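Local coordinates for putative antidote protein of plasmid maintenance system (Nostoc punctiforme, PDB 3CEC) that probably binds DNA through a helix-turn-helix domain and may serve as the antidote (antitoxin) of a plasmid maintenance system, at residues A[25-28]-A[33-36]; A[39-44]-A[67-72]; A[35-40]-A[46-51]. All coordinates share one frame; numbering follows the deposited sequence.

Interaction 1 of 3, residues A[25-28]-A[33-36]; sequences DILD and NTAN
Leu27 is the residue of segment 25-28 that meets 33-36, touching Asn33 and Thr34 where the next helix starts, and successive side chains along this turn pack on different helices. Ile26, one position earlier, faces another way and lays its CD1 against Leu70 of helix 60-70. Leu27 follows. Its side chain leaves the helix with CG trans to its own carbonyl carbon (chi1 -66°), which sends the CD1 branch to the neighbouring helix start. That one methyl does all the touching: it lies 4.0 Å from Thr34 CA and 4.0 Å from Asn33 O, so it rests largely on backbone. The methyl of Thr34 adds a side-chain contact, its CG2 being 4.1 Å from Leu27 CD1.

The hydroxyl of Thr34 belongs to a different network and hydrogen-bonds to the side chain of Asn45 in helix 45-52. The ground that Leu27 packs on is held in shape by the start of helix 34-41. Asn33 N bonds to Asn36 OD1 at 3.0 Å in an almost straight line (178°), although the donor comes from above the amide carbonyl plane. The return bond, Asn36 N to Asn33 OD1, is less certain because the oxygen is crowded in the model. Together they form a capping box with Asn33 as N-cap. A buried leucine resting on a capped helix start, across the short connection between consecutive helices, is how helix 19-30 meets helix 34-41 in this helix-turn-helix domain.

Interaction 2 of 3, residues A[39-44]-A[67-72]; sequences EILGVS and GKALGN
The carbonyl oxygen of Gly67 is gripped twice, weakly each time, at the end of the helical turn that offers Ala69 to Ile40 and Leu41. Gly71 N approaches Gly67 O at 2.9 Å, and Asn72 N does so at 3.2 Å. Gly71, with positive phi (74°), is the residue at which the chain leaves helix 60-70.

The contact itself is apolar and small, and it converges on one methyl group. Ala69 CB points toward the other helix and meets two neighbouring side chains, which approach it roughly at right angles to each other. Leu41 CD2 comes to 3.6 Å from Ala69 CB. Ile40 CG2 lies 3.9 Å from Ala69 CB. The branching of Ile40 explains which of its carbons is used: with CG1 anti to the carbonyl carbon (chi1 -73°), CG2 is placed anti to the backbone N, where it meets the alanine. Such a short side chain allows a close approach, and the CA atoms of Leu41 and Ala69 are 6.6 Å apart. The site is partly open, and a bound di(hydroxyethyl)ether molecule, probably from the crystallisation liquor, sits about 4 Å from the side chain of Ala69.

Helix 34-41 also ends at a glycine of positive phi, Gly42 (79°). A weak Gly42 N to Glu39 O bond and a probable bond from Val43 N to Ala38 O are consistent with a Schellman motif. The last turns of the two helices touch through Ile40, Leu41 and Ala69, while their terminating glycines lie well apart. Arg65 of helix 60-70 adds a polar tie by donating from NH1 to Leu41 O, while Leu41 also packs on Leu66 of that helix and on Ile48 of helix 45-52.

Interaction 3 of 3, residues A[35-40]-A[46-51]; sequences ANFAEI and QTIQEV
Ile48 lays its CG1 over Ala38, 3.9 Å from Ala38 CB and nearly as close to Ala38 CA, so the isoleucine packs against side chain and main chain at once. Its second branch has another target. The rotation at the first side-chain bond (chi1 -73°) gives CG1 to the alanine and leaves CG2 for the edge of the Phe37 ring, near the ring plane, where Ile48 CG2 and Phe37 CD2 are 4.3 Å apart. One branched side chain thereby fits against two successive residues of the other helix. The small Ala38 lets the backbones come near, with 6.2 Å between its CA and that of Ile48.

Phe37 continues into the core, touching Ile23 of helix 19-30 and Leu66 of helix 60-70. Farther along helix 45-52, Glu50 OE1 forms a salt bridge with Arg56.

Helices 34-41 and 45-52 are the consecutive pair of the helix-turn-helix motif, the second probably being the recognition helix. Their join by buried hydrocarbon suggests that close fit does most of the work here, with the polar tie from Thr34 to helix 45-52 lying beside it.

In the fold
All three interactions involve helix 34-41, each pairing it with a different helix of the domain: 19-30 in interaction 1, 60-70 in interaction 2 and 45-52 in interaction 3. The last is buried throughout, whereas the other two are partly buried and bring in exposed residues. None is joined by a hydrogen bond between its segments; they differ in setting. Interaction 1 rests on backbone at a capped helix start, interaction 2 lies at glycine-ended helices on a partly open edge, and interaction 3 adds an aromatic edge. They are physically continuous: Leu27 CD2 lies 3.6 Å from Phe37 CG, and Leu41 CD1 lies 3.4 Å from Ile48 CD1. Ile48 also touches Thr34.

Interaction 1 of 3, residues A[25-28]-A[33-36]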
# COMPACT_ATOMS: atom_id res chain seq x y z
N ASP A 25 4.90 -8.41 -5.48
CA ASP A 25 5.65 -9.65 -5.22
C ASP A 25 4.73 -10.87 -5.40
O ASP A 25 5.15 -11.89 -5.93
CB ASP A 25 6.25 -9.64 -3.85
CG ASP A 25 7.18 -10.81 -3.61
OD1 ASP A 25 8.23 -10.89 -4.31
OD2 ASP A 25 6.81 -11.60 -2.76
N ILE A 26 3.50 -10.77 -4.88
CA ILE A 26 2.51 -11.85 -5.04
C ILE A 26 2.27 -12.09 -6.54
O ILE A 26 2.22 -13.24 -6.99
CB ILE A 26 1.19 -11.49 -4.30
CG1 ILE A 26 1.44 -11.54 -2.77
CG2 ILE A 26 0.06 -12.41 -4.73
CD1 ILE A 26 0.26 -10.91 -1.94
N LEU A 27 2.07 -11.02 -7.29
CA LEU A 27 1.69 -11.17 -8.69
C LEU A 27 2.88 -11.83 -9.41
O LEU A 27 2.71 -12.64 -10.33
CB LEU A 27 1.33 -9.80 -9.29
CG LEU A 27 0.07 -9.16 -8.68
CD1 LEU A 27 -0.48 -8.00 -9.55
CD2 LEU A 27 -1.04 -10.18 -8.42
N ASP A 28 4.07 -11.47 -8.97
CA ASP A 28 5.30 -12.00 -9.60
C ASP A 28 5.41 -13.51 -9.34
O ASP A 28 5.72 -14.32 -10.21
CB ASP A 28 6.51 -11.26 -9.08
CG ASP A 28 7.79 -11.65 -9.79
OD1 ASP A 28 7.70 -12.12 -10.95
OD2 ASP A 28 8.87 -11.45 -9.17
N ASN A 33 -0.69 -10.70 -14.13
CA ASN A 33 -0.46 -9.29 -14.25
C ASN A 33 -1.49 -8.48 -13.47
O ASN A 33 -2.42 -9.04 -12.90
CB ASN A 33 -0.35 -8.82 -15.72
CG ASN A 33 -1.64 -9.06 -16.51
OD1 ASN A 33 -2.73 -8.97 -15.97
ND2 ASN A 33 -1.51 -9.25 -17.82
N THR A 34 -1.29 -7.15 -13.51
CA THR A 34 -2.13 -6.26 -12.69
C THR A 34 -3.55 -6.31 -13.20
O THR A 34 -4.52 -6.28 -12.43
CB THR A 34 -1.64 -4.81 -12.64
OG1 THR A 34 -1.50 -4.31 -13.99
CG2 THR A 34 -0.25 -4.71 -12.00
N ALA A 35 -3.73 -6.40 -14.52
CA ALA A 35 -5.11 -6.45 -15.10
C ALA A 35 -5.87 -7.70 -14.68
O ALA A 35 -7.06 -7.64 -14.35
CB ALA A 35 -5.02 -6.30 -16.65
N ASN A 36 -5.16 -8.83 -14.62
CA ASN A 36 -5.71 -10.12 -14.23
C ASN A 36 -6.14 -10.01 -12.77
O ASN A 36 -7.23 -10.43 -12.35
CB ASN A 36 -4.67 -11.25 -14.25
CG ASN A 36 -4.03 -11.52 -15.62
OD1 ASN A 36 -2.85 -11.98 -15.70
ND2 ASN A 36 -4.81 -11.31 -16.67

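Interaction 2 of 3, residues A[39-44]-A[67-72]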
# COMPACT_ATOMS: atom_id res chain seq x y z
N GLU A 39 -9.13 -7.75 -12.21
CA GLU A 39 -10.35 -8.43 -12.64
C GLU A 39 -10.88 -9.30 -11.49
O GLU A 39 -12.08 -9.35 -11.19
CB GLU A 39 -10.06 -9.24 -13.87
CG GLU A 39 -11.24 -9.93 -14.43
CD GLU A 39 -10.97 -10.36 -15.85
OE1 GLU A 39 -10.05 -11.19 -16.05
OE2 GLU A 39 -11.66 -9.86 -16.77
N ILE A 40 -9.97 -10.01 -10.84
CA ILE A 40 -10.32 -10.85 -9.70
C ILE A 40 -10.94 -10.04 -8.58
O ILE A 40 -11.97 -10.42 -7.99
CB ILE A 40 -9.08 -11.63 -9.22
CG1 ILE A 40 -8.78 -12.71 -10.24
CG2 ILE A 40 -9.30 -12.28 -7.88
CD1 ILE A 40 -7.33 -13.26 -10.09
N LEU A 41 -10.31 -8.91 -8.28
CA LEU A 41 -10.75 -8.09 -7.14
C LEU A 41 -11.99 -7.30 -7.43
O LEU A 41 -12.65 -6.89 -6.49
CB LEU A 41 -9.66 -7.09 -6.75
CG LEU A 41 -8.36 -7.70 -6.27
CD1 LEU A 41 -7.38 -6.54 -6.02
CD2 LEU A 41 -8.52 -8.53 -5.01
N GLY A 42 -12.27 -7.02 -8.71
CA GLY A 42 -13.40 -6.19 -9.11
C GLY A 42 -13.10 -4.71 -8.94
O GLY A 42 -13.95 -3.94 -8.52
N VAL A 43 -11.85 -4.34 -9.23
CA VAL A 43 -11.47 -2.92 -9.32
C VAL A 43 -10.73 -2.72 -10.65
O VAL A 43 -10.45 -3.67 -11.34
CB VAL A 43 -10.57 -2.45 -8.18
CG1 VAL A 43 -11.33 -2.64 -6.82
CG2 VAL A 43 -9.20 -3.10 -8.16
N SER A 44 -10.42 -1.50 -10.98
CA SER A 44 -9.76 -1.25 -12.26
C SER A 44 -8.28 -1.61 -12.18
O SER A 44 -7.65 -1.58 -11.11
CB SER A 44 -9.90 0.20 -12.64
OG SER A 44 -9.11 1.09 -11.86
N GLY A 67 -8.42 -9.36 0.97
CA GLY A 67 -8.62 -10.34 2.04
C GLY A 67 -9.40 -11.53 1.47
O GLY A 67 -9.06 -12.71 1.76
N LYS A 68 -10.45 -11.26 0.71
CA LYS A 68 -11.30 -12.35 0.16
C LYS A 68 -10.57 -13.09 -0.93
O LYS A 68 -10.57 -14.36 -0.98
CB LYS A 68 -12.62 -11.82 -0.32
CG LYS A 68 -13.54 -11.36 0.80
CD LYS A 68 -14.92 -11.16 0.25
CE LYS A 68 -15.88 -10.57 1.29
NZ LYS A 68 -16.12 -11.45 2.48
N ALA A 69 -9.96 -12.36 -1.85
CA ALA A 69 -9.31 -12.98 -3.01
C ALA A 69 -8.14 -13.85 -2.61
O ALA A 69 -7.91 -14.90 -3.23
CB ALA A 69 -8.88 -11.95 -4.05
N LEU A 70 -7.38 -13.39 -1.62
CA LEU A 70 -6.14 -14.07 -1.20
C LEU A 70 -6.34 -15.01 -0.03
O LEU A 70 -5.55 -15.91 0.23
CB LEU A 70 -5.08 -13.01 -0.83
CG LEU A 70 -4.70 -12.11 -2.02
CD1 LEU A 70 -3.75 -11.04 -1.47
CD2 LEU A 70 -4.02 -12.86 -3.15
N GLY A 71 -7.42 -14.81 0.66
CA GLY A 71 -7.80 -15.60 1.86
C GLY A 71 -7.01 -15.31 3.08
O GLY A 71 -6.83 -16.17 3.95
N ASN A 72 -6.57 -14.08 3.20
CA ASN A 72 -5.81 -13.64 4.36
C ASN A 72 -6.43 -12.50 5.16
O ASN A 72 -5.81 -12.00 6.08
CB ASN A 72 -4.36 -13.34 4.08
CG ASN A 72 -4.14 -12.38 2.92
OD1 ASN A 72 -5.03 -11.58 2.57
ND2 ASN A 72 -2.94 -12.43 2.37

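Interaction 3 of 3, residues A[35-40]-A[46-51]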
# COMPACT_ATOMS: atom_id res chain seq x y z
N ALA A 35 -3.73 -6.40 -14.52
CA ALA A 35 -5.11 -6.45 -15.10
C ALA A 35 -5.87 -7.70 -14.68
O ALA A 35 -7.06 -7.64 -14.35
CB ALA A 35 -5.02 -6.30 -16.65
N ASN A 36 -5.16 -8.83 -14.62
CA ASN A 36 -5.71 -10.12 -14.23
C ASN A 36 -6.14 -10.01 -12.77
O ASN A 36 -7.23 -10.43 -12.35
CB ASN A 36 -4.67 -11.25 -14.25
CG ASN A 36 -4.03 -11.52 -15.62
OD1 ASN A 36 -2.85 -11.98 -15.70
ND2 ASN A 36 -4.81 -11.31 -16.67
N PHE A 37 -5.31 -9.36 -11.97
CA PHE A 37 -5.59 -9.32 -10.53
C PHE A 37 -6.72 -8.34 -10.27
O PHE A 37 -7.61 -8.59 -9.43
CB PHE A 37 -4.35 -8.88 -9.77
CG PHE A 37 -4.46 -9.06 -8.28
CD1 PHE A 37 -4.79 -10.29 -7.74
CD2 PHE A 37 -4.05 -8.05 -7.42
CE1 PHE A 37 -4.88 -10.45 -6.37
CE2 PHE A 37 -4.10 -8.23 -6.06
CZ PHE A 37 -4.48 -9.39 -5.54
N ALA A 38 -6.72 -7.25 -11.04
CA ALA A 38 -7.81 -6.23 -10.90
C ALA A 38 -9.16 -6.86 -11.24
O ALA A 38 -10.17 -6.63 -10.57
CB ALA A 38 -7.54 -4.98 -11.79
N GLU A 39 -9.13 -7.75 -12.21
CA GLU A 39 -10.35 -8.43 -12.64
C GLU A 39 -10.88 -9.30 -11.49
O GLU A 39 -12.08 -9.35 -11.19
CB GLU A 39 -10.06 -9.24 -13.87
CG GLU A 39 -11.24 -9.93 -14.43
CD GLU A 39 -10.97 -10.36 -15.85
OE1 GLU A 39 -10.05 -11.19 -16.05
OE2 GLU A 39 -11.66 -9.86 -16.77
N ILE A 40 -9.97 -10.01 -10.84
CA ILE A 40 -10.32 -10.85 -9.70
C ILE A 40 -10.94 -10.04 -8.58
O ILE A 40 -11.97 -10.42 -7.99
CB ILE A 40 -9.08 -11.63 -9.22
CG1 ILE A 40 -8.78 -12.71 -10.24
CG2 ILE A 40 -9.30 -12.28 -7.88
CD1 ILE A 40 -7.33 -13.26 -10.09
N GLN A 46 -5.99 0.34 -13.28
CA GLN A 46 -5.39 1.58 -12.85
C GLN A 46 -5.28 1.62 -11.34
O GLN A 46 -4.24 1.91 -10.77
CB GLN A 46 -6.20 2.77 -13.37
CG GLN A 46 -5.60 4.09 -13.05
CD GLN A 46 -4.36 4.36 -13.86
OE1 GLN A 46 -4.20 3.81 -14.96
NE2 GLN A 46 -3.48 5.21 -13.33
N THR A 47 -6.38 1.27 -10.68
CA THR A 47 -6.46 1.34 -9.22
C THR A 47 -5.39 0.42 -8.62
O THR A 47 -4.62 0.82 -7.74
CB THR A 47 -7.86 0.97 -8.71
OG1 THR A 47 -8.76 2.02 -9.04
CG2 THR A 47 -7.81 0.72 -7.17
N ILE A 48 -5.24 -0.78 -9.17
CA ILE A 48 -4.24 -1.73 -8.66
C ILE A 48 -2.85 -1.21 -8.94
O ILE A 48 -1.95 -1.29 -8.11
CB ILE A 48 -4.45 -3.17 -9.24
CG1 ILE A 48 -5.68 -3.75 -8.59
CG2 ILE A 48 -3.25 -4.11 -8.96
CD1 ILE A 48 -5.64 -3.78 -7.06
N GLN A 49 -2.66 -0.65 -10.12
CA GLN A 49 -1.33 -0.20 -10.47
C GLN A 49 -0.92 0.98 -9.58
O GLN A 49 0.27 1.11 -9.22
CB GLN A 49 -1.24 0.17 -11.95
CG GLN A 49 0.18 0.18 -12.46
CD GLN A 49 0.86 -1.17 -12.34
OE1 GLN A 49 0.40 -2.15 -12.93
NE2 GLN A 49 1.97 -1.22 -11.60
N GLU A 50 -1.90 1.82 -9.21
CA GLU A 50 -1.62 2.97 -8.33
C GLU A 50 -1.23 2.51 -6.95
O GLU A 50 -0.39 3.13 -6.31
CB GLU A 50 -2.76 3.97 -8.31
CG GLU A 50 -2.91 4.65 -9.67
CD GLU A 50 -4.22 5.44 -9.80
OE1 GLU A 50 -5.14 5.23 -8.98
OE2 GLU A 50 -4.33 6.24 -10.77
N VAL A 51 -1.85 1.42 -6.49
CA VAL A 51 -1.48 0.86 -5.16
C VAL A 51 -0.07 0.31 -5.24
O VAL A 51 0.80 0.58 -4.40
CB VAL A 51 -2.47 -0.20 -4.70
CG1 VAL A 51 -1.99 -0.88 -3.39
CG2 VAL A 51 -3.88 0.39 -4.46